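Local coordinates for conserved hypothetical protein VT76 (Thermotoga maritima, PDB 1RCU) that is of unknown function but belongs to the SLOG cluster4 family, whose Rossmann-like fold is consistent with binding a nucleotide-type ligand, at residues D156-S159 with Q160-I163. Sequence-based numbering, arbitrary orientation.
Sequences DRIS and QVLI
The amide of Gln160 reaches back to the hydroxyl of Ser159, with NE2 2.7 Å from OG. The N-H...O angle of only 130° at this bond and the 28° tilt of OG from the amide plane mark a short but bent bond. Gln160 gets there by folding its chain at chi2 (-47°), which turns NE2 back toward the Ser159 hydroxyl. Ser159 OG in turn donates to Asp156 O at 2.5 Å, in the carbonyl plane, and the backbone N of Ser159 donates to that same oxygen, which therefore accepts two bonds. Without the hydroxyl, as with an alanine here, the Gln160 amide is likely to lose this partner and be free to turn, and Asp156 O would probably keep only the backbone N of the two Ser159 donors.

The main chain supplies i to i+3 bonds: Gln160 N to Arg157 O, 3.2 Å, then a weak one, Val161 N to Ile158 O, at 3.5 Å.

Apolar contact lies with Ile158 and Val161, whose side chains cross at about a right angle, CD1 to CG2 3.8 Å. In van der Waals contact with the backbone, the Leu162 methyl CD1 comes to 3.8 Å from the carbonyl oxygen of Ser159; Leu162 also packs on Ile176 and Gln178 of strand 176-179. Val161 meets Val161 of the second subunit.

Successive i to i+3 bonds are characteristic of a 3-10 turn, here winding helix 153-157 down into the loop that leads to strand 176-179, outermost within this chain in the parallel, Rossmann-like sheet.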
loop_
_atom_site.group_PDB
_atom_site.type_symbol
_atom_site.label_atom_id
_atom_site.label_comp_id
_atom_site.label_asym_id
_atom_site.label_seq_id
_atom_site.Cartn_x
_atom_site.Cartn_y
_atom_site.Cartn_z
ATOM N N ASP A 156 -25.796 -12.615 2.679
ATOM C CA ASP A 156 -26.631 -13.807 2.601
ATOM C C ASP A 156 -26.067 -14.780 1.577
ATOM O O ASP A 156 -26.039 -15.989 1.801
ATOM C CB ASP A 156 -28.074 -13.430 2.238
ATOM C CG ASP A 156 -28.873 -12.915 3.433
ATOM O OD1 ASP A 156 -29.829 -12.139 3.225
ATOM O OD2 ASP A 156 -28.564 -13.294 4.587
ATOM N N ARG A 157 -25.600 -14.249 0.457
ATOM C CA ARG A 157 -25.051 -15.085 -0.602
ATOM C C ARG A 157 -23.859 -15.952 -0.138
ATOM O O ARG A 157 -23.769 -17.120 -0.513
ATOM C CB ARG A 157 -24.637 -14.204 -1.794
ATOM C CG ARG A 157 -24.267 -14.997 -3.042
ATOM C CD ARG A 157 -23.942 -14.119 -4.244
ATOM N NE ARG A 157 -25.054 -13.252 -4.614
ATOM C CZ ARG A 157 -25.087 -11.945 -4.385
ATOM N NH1 ARG A 157 -24.066 -11.349 -3.794
ATOM N NH2 ARG A 157 -26.149 -11.232 -4.733
ATOM N N ILE A 158 -22.953 -15.380 0.656
ATOM C CA ILE A 158 -21.775 -16.102 1.125
ATOM C C ILE A 158 -22.097 -17.266 2.063
ATOM O O ILE A 158 -21.260 -18.141 2.289
ATOM C CB ILE A 158 -20.750 -15.140 1.828
ATOM C CG1 ILE A 158 -19.378 -15.812 1.915
ATOM C CG2 ILE A 158 -21.188 -14.807 3.243
ATOM C CD1 ILE A 158 -18.761 -16.065 0.571
ATOM N N SER A 159 -23.306 -17.294 2.609
ATOM C CA SER A 159 -23.686 -18.372 3.526
ATOM C C SER A 159 -24.013 -19.671 2.787
ATOM O O SER A 159 -24.103 -20.743 3.386
ATOM C CB SER A 159 -24.912 -17.961 4.354
ATOM O OG SER A 159 -26.077 -17.815 3.538
ATOM N N GLN A 160 -24.169 -19.571 1.477
ATOM C CA GLN A 160 -24.506 -20.734 0.691
ATOM C C GLN A 160 -23.276 -21.531 0.245
ATOM O O GLN A 160 -23.407 -22.544 -0.435
ATOM C CB GLN A 160 -25.355 -20.298 -0.508
ATOM C CG GLN A 160 -26.643 -19.551 -0.110
ATOM C CD GLN A 160 -27.429 -20.262 1.006
ATOM O OE1 GLN A 160 -27.826 -21.421 0.859
ATOM N NE2 GLN A 160 -27.646 -19.567 2.123
ATOM N N VAL A 161 -22.086 -21.082 0.645
ATOM C CA VAL A 161 -20.845 -21.769 0.283
ATOM C C VAL A 161 -19.886 -22.023 1.450
ATOM O O VAL A 161 -18.673 -22.129 1.256
ATOM C CB VAL A 161 -20.065 -21.008 -0.832
ATOM C CG1 VAL A 161 -20.822 -21.107 -2.149
ATOM C CG2 VAL A 161 -19.852 -19.541 -0.436
ATOM N N LEU A 162 -20.436 -22.125 2.657
ATOM C CA LEU A 162 -19.634 -22.373 3.848
ATOM C C LEU A 162 -19.262 -23.840 3.975
ATOM O O LEU A 162 -20.077 -24.730 3.749
ATOM C CB LEU A 162 -20.397 -21.927 5.089
ATOM C CG LEU A 162 -20.698 -20.437 5.192
ATOM C CD1 LEU A 162 -21.696 -20.224 6.307
ATOM C CD2 LEU A 162 -19.430 -19.656 5.458
ATOM N N ILE A 163 -18.015 -24.078 4.338
ATOM C CA ILE A 163 -17.515 -25.426 4.509
ATOM C C ILE A 163 -17.892 -25.760 5.955
ATOM O O ILE A 163 -17.606 -24.984 6.855
ATOM C CB ILE A 163 -15.980 -25.438 4.271
ATOM C CG1 ILE A 163 -15.668 -24.948 2.841
ATOM C CG2 ILE A 163 -15.414 -26.824 4.526
ATOM C CD1 ILE A 163 -14.216 -24.519 2.603
#